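PDB 4MIY: inositol 2-dehydrogenase/D-chiro-inositol 3-dehydrogenase from Lactobacillus casei, which oxidises myo-inositol and D-chiro-inositol to their keto derivatives, 2-keto-myo-inositol and 1-keto-D-chiro-inositol, with NAD as the hydride acceptor. Local coordinates for residues Gly6-Gly11 / Thr59-Asp64; Val30-Asp35 / Pro65-Val70. All blocks are in the same frame, centred on the assembly; numbering follows the deposited sequence.

Contact 1: Gly6-Gly11 / Thr59-Asp64. With NAD (nicotinamide-adenine-dinucleotide), chain E.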
# COMPACT_ATOMS: atom_id res chain seq x y z
N GLY A 6 20.70 21.10 -33.91
CA GLY A 6 22.09 20.79 -33.69
C GLY A 6 22.39 20.38 -32.25
O GLY A 6 21.88 20.93 -31.34
N VAL A 7 23.28 19.41 -32.10
CA VAL A 7 23.69 18.92 -30.79
C VAL A 7 25.19 19.11 -30.56
O VAL A 7 25.98 18.67 -31.31
CB VAL A 7 23.40 17.45 -30.62
CG1 VAL A 7 23.70 17.01 -29.20
CG2 VAL A 7 21.99 17.10 -31.01
N ILE A 8 25.50 19.79 -29.48
CA ILE A 8 26.84 20.10 -29.08
C ILE A 8 27.18 19.28 -27.86
O ILE A 8 26.75 19.57 -26.76
CB ILE A 8 26.95 21.56 -28.75
CG1 ILE A 8 26.50 22.40 -29.93
CG2 ILE A 8 28.37 21.93 -28.32
CD1 ILE A 8 26.24 23.75 -29.56
N GLY A 9 27.97 18.25 -28.09
CA GLY A 9 28.34 17.30 -27.08
C GLY A 9 27.60 16.04 -27.35
O GLY A 9 26.43 15.96 -27.08
N THR A 10 28.29 15.05 -27.86
CA THR A 10 27.67 13.80 -28.16
C THR A 10 28.20 12.66 -27.29
O THR A 10 28.66 11.67 -27.77
CB THR A 10 27.80 13.47 -29.65
OG1 THR A 10 29.17 13.35 -29.99
CG2 THR A 10 27.24 14.57 -30.47
N GLY A 11 28.09 12.82 -26.00
CA GLY A 11 28.46 11.77 -25.08
C GLY A 11 27.23 11.00 -24.70
O GLY A 11 26.36 10.80 -25.49
N THR A 59 31.26 26.99 -32.58
CA THR A 59 31.12 28.26 -33.27
C THR A 59 30.64 28.06 -34.70
O THR A 59 29.76 28.73 -35.19
CB THR A 59 32.44 29.10 -33.25
OG1 THR A 59 32.72 29.55 -31.93
CG2 THR A 59 32.26 30.31 -34.08
N SER A 60 31.20 27.08 -35.37
CA SER A 60 30.83 26.83 -36.72
C SER A 60 29.43 26.21 -36.85
O SER A 60 28.80 26.33 -37.88
CB SER A 60 31.84 25.93 -37.38
OG SER A 60 32.08 24.78 -36.62
N LEU A 61 28.99 25.52 -35.82
CA LEU A 61 27.70 24.86 -35.89
C LEU A 61 26.67 25.94 -35.81
O LEU A 61 25.71 25.93 -36.53
CB LEU A 61 27.50 23.82 -34.77
CG LEU A 61 26.18 23.03 -34.69
CD1 LEU A 61 26.41 21.65 -34.19
CD2 LEU A 61 25.21 23.71 -33.83
N LEU A 62 26.93 26.87 -34.93
CA LEU A 62 26.02 27.92 -34.64
C LEU A 62 25.85 28.94 -35.75
O LEU A 62 24.97 29.75 -35.69
CB LEU A 62 26.44 28.64 -33.38
CG LEU A 62 26.22 27.87 -32.08
CD1 LEU A 62 26.91 28.57 -30.94
CD2 LEU A 62 24.76 27.73 -31.76
N GLN A 63 26.69 28.87 -36.76
CA GLN A 63 26.56 29.75 -37.89
C GLN A 63 25.74 29.10 -38.99
O GLN A 63 25.53 29.69 -40.02
CB GLN A 63 27.92 30.09 -38.43
CG GLN A 63 28.61 31.18 -37.66
CD GLN A 63 30.11 31.27 -37.94
OE1 GLN A 63 30.69 30.43 -38.63
NE2 GLN A 63 30.75 32.29 -37.39
N ASP A 64 25.29 27.88 -38.77
CA ASP A 64 24.50 27.21 -39.76
C ASP A 64 23.11 27.81 -39.66
O ASP A 64 22.49 27.74 -38.64
CB ASP A 64 24.48 25.71 -39.55
CG ASP A 64 23.69 25.00 -40.58
OD1 ASP A 64 22.84 25.61 -41.22
OD2 ASP A 64 23.90 23.81 -40.76
PA NAD E . 29.81 12.75 -21.11
O1A NAD E . 31.13 13.03 -20.58
O2A NAD E . 29.43 11.48 -21.51
O5B NAD E . 29.58 13.50 -22.49
C5B NAD E . 29.90 14.82 -22.72
C4B NAD E . 30.38 14.97 -24.16
O4B NAD E . 30.72 16.33 -24.32
C3B NAD E . 31.70 14.28 -24.48
O3B NAD E . 31.59 13.58 -25.65
C2B NAD E . 32.72 15.39 -24.57
O2B NAD E . 33.77 15.09 -25.47
C1B NAD E . 31.91 16.50 -25.11
N9A NAD E . 32.42 17.83 -24.84
C8A NAD E . 33.01 18.27 -23.77
N7A NAD E . 33.26 19.57 -23.84
C5A NAD E . 32.82 19.98 -25.01
C6A NAD E . 32.78 21.21 -25.77
N6A NAD E . 33.23 22.36 -25.31
N1A NAD E . 32.18 21.18 -26.94
C2A NAD E . 31.70 20.11 -27.46
N3A NAD E . 31.74 18.94 -26.84
C4A NAD E . 32.27 18.84 -25.64
O3 NAD E . 28.85 13.44 -20.06
PN NAD E . 27.21 13.34 -20.02
O1N NAD E . 26.84 12.37 -19.00
O2N NAD E . 26.72 12.96 -21.29
O5D NAD E . 26.76 14.68 -19.45
C5D NAD E . 26.66 15.79 -20.32
C4D NAD E . 25.83 16.88 -19.70
O4D NAD E . 24.54 16.34 -19.49
C3D NAD E . 26.39 17.31 -18.39
O3D NAD E . 26.15 18.67 -18.26
C2D NAD E . 25.52 16.49 -17.44
O2D NAD E . 25.47 17.18 -16.24
C1D NAD E . 24.19 16.51 -18.14
N1N NAD E . 23.31 15.43 -17.69
C2N NAD E . 22.11 15.72 -17.20
C3N NAD E . 21.25 14.77 -16.71
C7N NAD E . 19.88 15.14 -16.18
O7N NAD E . 19.34 16.15 -16.49
N7N NAD E . 19.34 14.29 -15.40
C4N NAD E . 21.64 13.44 -16.80
C5N NAD E . 22.88 13.18 -17.32
C6N NAD E . 23.70 14.20 -17.75
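Leu61 supplies the side chain that meets strand 3-8, and its two methyls divide the work. CD2 lies 4.3 Å from Ile8 CG1, an apolar contact, and equally 4.3 Å from Gly6 CA; the approach to Gly6 is possible because no side chain stands at that position, where the backbone would direct one toward Leu61. CD1 comes to 4.2 Å from Val7 O, a loose van der Waals approach. Leu61 is placed for this by CG standing anti to the backbone N (chi1 179°).

Ile8 faces two ways. Its chi1 of -56° sets CG1 beside the backbone N, toward Leu61, while the CG2 branch lies 3.9 Å from NAD C2A on the adenine. Beyond Ile8 the chain turns into Gly9-Gly11, consistent with a Rossmann GxGxxG loop: Gly11 CA, at the N-cap of the next helix, approaches NAD O5B to 3.3 Å. Leu61 to Asp64 forms a type I turn, with Asp64 N bonded to Leu61 O.

Backbone hydrogen bonds join Gly6 to Ala69 and Phe71, and Val7 to Ala32 and Thr34, which places strand 3-8 between strands 69-72 and 28-34, with Leu61 also resting on Ala32 and Val70 and Ile8 on Thr82 of helix 79-86.

Contact 2: Val30-Asp35 / Pro65-Val70; sequences VVAVTD and PDIDAV. With NAD (nicotinamide-adenine-dinucleotide), chain E.
Ile67 meets Val31 and Ala32 through aliphatic carbons alone, and the flat group that matters here is the carboxylate of Asp35, just past the C-terminal end of strand 28-34, the second strand in sequence of a Rossmann fold. Its two oxygens share the hydroxyls of the adenosine ribose: NAD O3B donates to Asp35 OD2 at 2.6 Å, and NAD O2B donates to Asp35 OD1 at 2.8 Å. O2B approaches OD1 from about 28° out of the carboxylate plane, while O3B lies close to it. Each oxygen has a further backbone donor, Thr10 N on OD2 and Asp37 N on OD1, so four bonds hold the group and fix its rotation. Ala40 and Ala41 of helix 38-47 also touch this side chain. With CG anti to the backbone N (chi1 -166°), the carboxylate extends to the ribose. An acidic residue gripping this diol just after the second strand is a hallmark of NAD-binding Rossmann domains.

Toward the start of the strand the chemistry is apolar. Backbone bonds tie Val31 to Val5 on one side and Val33 to Lys53 and Tyr55 on the other; strand 3-8 separates the two segments in the sheet. Ile67, in the loop leading to strand 69-72, bridges the gap: CD1 stands anti to CA about CB-CG1 (chi2 179°), which stretches the arm toward Ala32. Along it CG1 passes 4.3 Å from Val31 CG2, and at its end CD1 stops 3.8 Å from Ala32 CB.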
# COMPACT_ATOMS: atom_id res chain seq x y z
N VAL A 30 17.83 15.76 -36.17
CA VAL A 30 19.19 16.17 -35.87
C VAL A 30 19.94 16.26 -37.19
O VAL A 30 20.10 15.29 -37.86
CB VAL A 30 19.92 15.21 -34.93
CG1 VAL A 30 21.21 15.78 -34.55
CG2 VAL A 30 19.15 15.03 -33.69
N VAL A 31 20.35 17.48 -37.52
CA VAL A 31 21.01 17.77 -38.77
C VAL A 31 22.45 18.24 -38.61
O VAL A 31 23.13 18.41 -39.58
CB VAL A 31 20.24 18.85 -39.58
CG1 VAL A 31 18.82 18.47 -39.75
CG2 VAL A 31 20.32 20.13 -38.92
N ALA A 32 22.92 18.41 -37.39
CA ALA A 32 24.30 18.79 -37.14
C ALA A 32 24.71 18.33 -35.75
O ALA A 32 23.89 18.25 -34.88
CB ALA A 32 24.48 20.22 -37.24
N VAL A 33 25.99 18.06 -35.60
CA VAL A 33 26.57 17.69 -34.33
C VAL A 33 27.99 18.20 -34.23
O VAL A 33 28.63 18.42 -35.23
CB VAL A 33 26.61 16.13 -34.12
CG1 VAL A 33 25.27 15.57 -34.09
CG2 VAL A 33 27.36 15.45 -35.18
N THR A 34 28.45 18.42 -33.02
CA THR A 34 29.86 18.64 -32.77
C THR A 34 30.26 18.10 -31.40
O THR A 34 29.49 18.10 -30.48
CB THR A 34 30.23 20.13 -32.91
OG1 THR A 34 31.64 20.29 -32.82
CG2 THR A 34 29.60 20.98 -31.86
N ASP A 35 31.51 17.69 -31.28
CA ASP A 35 32.06 17.21 -30.03
C ASP A 35 33.56 17.55 -30.09
O ASP A 35 34.13 17.59 -31.15
CB ASP A 35 31.81 15.71 -29.98
CG ASP A 35 32.02 15.10 -28.58
OD1 ASP A 35 33.15 14.91 -28.19
OD2 ASP A 35 31.05 14.79 -27.89
N PRO A 65 22.65 28.46 -40.75
CA PRO A 65 21.41 29.21 -40.65
C PRO A 65 20.21 28.31 -40.76
O PRO A 65 19.12 28.78 -40.55
CB PRO A 65 21.50 30.14 -41.88
CG PRO A 65 22.24 29.37 -42.80
CD PRO A 65 23.26 28.60 -42.08
N ASP A 66 20.40 27.05 -41.10
CA ASP A 66 19.28 26.15 -41.18
C ASP A 66 18.94 25.43 -39.87
O ASP A 66 17.98 24.73 -39.81
CB ASP A 66 19.52 25.16 -42.29
CG ASP A 66 19.37 25.79 -43.67
OD1 ASP A 66 18.67 26.81 -43.81
OD2 ASP A 66 19.98 25.25 -44.60
N ILE A 67 19.71 25.66 -38.84
CA ILE A 67 19.46 25.01 -37.57
C ILE A 67 18.53 25.89 -36.75
O ILE A 67 18.80 27.03 -36.55
CB ILE A 67 20.73 24.80 -36.77
CG1 ILE A 67 21.70 23.91 -37.49
CG2 ILE A 67 20.41 24.13 -35.53
CD1 ILE A 67 22.93 23.70 -36.77
N ASP A 68 17.44 25.31 -36.28
CA ASP A 68 16.43 26.03 -35.56
C ASP A 68 16.78 26.11 -34.06
O ASP A 68 16.52 27.07 -33.40
CB ASP A 68 15.08 25.31 -35.74
CG ASP A 68 14.54 25.37 -37.16
OD1 ASP A 68 14.42 26.45 -37.67
OD2 ASP A 68 14.23 24.35 -37.73
N ALA A 69 17.35 25.03 -33.56
CA ALA A 69 17.62 24.89 -32.16
C ALA A 69 18.89 24.08 -31.91
O ALA A 69 19.23 23.23 -32.66
CB ALA A 69 16.45 24.22 -31.45
N VAL A 70 19.53 24.41 -30.81
CA VAL A 70 20.68 23.69 -30.36
C VAL A 70 20.48 23.04 -28.99
O VAL A 70 19.88 23.60 -28.15
CB VAL A 70 21.97 24.55 -30.39
CG1 VAL A 70 22.24 25.01 -31.79
CG2 VAL A 70 21.86 25.73 -29.51
PA NAD E . 29.81 12.75 -21.11
O1A NAD E . 31.13 13.03 -20.58
O2A NAD E . 29.43 11.48 -21.51
O5B NAD E . 29.58 13.50 -22.49
C5B NAD E . 29.90 14.82 -22.72
C4B NAD E . 30.38 14.97 -24.16
O4B NAD E . 30.72 16.33 -24.32
C3B NAD E . 31.70 14.28 -24.48
O3B NAD E . 31.59 13.58 -25.65
C2B NAD E . 32.72 15.39 -24.57
O2B NAD E . 33.77 15.09 -25.47
C1B NAD E . 31.91 16.50 -25.11
N9A NAD E . 32.42 17.83 -24.84
C8A NAD E . 33.01 18.27 -23.77
N7A NAD E . 33.26 19.57 -23.84
C5A NAD E . 32.82 19.98 -25.01
C6A NAD E . 32.78 21.21 -25.77
N6A NAD E . 33.23 22.36 -25.31
N1A NAD E . 32.18 21.18 -26.94
C2A NAD E . 31.70 20.11 -27.46
N3A NAD E . 31.74 18.94 -26.84
C4A NAD E . 32.27 18.84 -25.64
O3 NAD E . 28.85 13.44 -20.06
PN NAD E . 27.21 13.34 -20.02
O1N NAD E . 26.84 12.37 -19.00
O2N NAD E . 26.72 12.96 -21.29
O5D NAD E . 26.76 14.68 -19.45
C5D NAD E . 26.66 15.79 -20.32
C4D NAD E . 25.83 16.88 -19.70
O4D NAD E . 24.54 16.34 -19.49
C3D NAD E . 26.39 17.31 -18.39
O3D NAD E . 26.15 18.67 -18.26
C2D NAD E . 25.52 16.49 -17.44
O2D NAD E . 25.47 17.18 -16.24
C1D NAD E . 24.19 16.51 -18.14
N1N NAD E . 23.31 15.43 -17.69
C2N NAD E . 22.11 15.72 -17.20
C3N NAD E . 21.25 14.77 -16.71
C7N NAD E . 19.88 15.14 -16.18
O7N NAD E . 19.34 16.15 -16.49
N7N NAD E . 19.34 14.29 -15.40
C4N NAD E . 21.64 13.44 -16.80
C5N NAD E . 22.88 13.18 -17.32
C6N NAD E . 23.70 14.20 -17.75

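In the fold
Both contacts are buried and lie in the NAD-binding domain, their centres about 5 Å apart, although Val31 at the edge of contact 2 is partly exposed. They interlock around strand 3-8: contact 1 lays helix 58-61 against it, whereas contact 2 spans it from the loop before strand 69-72. Their apolar patches merge through Leu61, which touches both Ile67 and Ala32, and Ile67 methyls pack on contact 1 backbone, CD1 3.6 Å from Leu61 O and CG2 3.5 Å from Gly6 N. Toward the cofactor they part in chemistry: 6-11 offers glycine backbone and a methyl to NAD, 30-35 a carboxylate. These ends are themselves joined by a probable hydrogen bond from Gly9 N to Thr34 O, 2.8 Å.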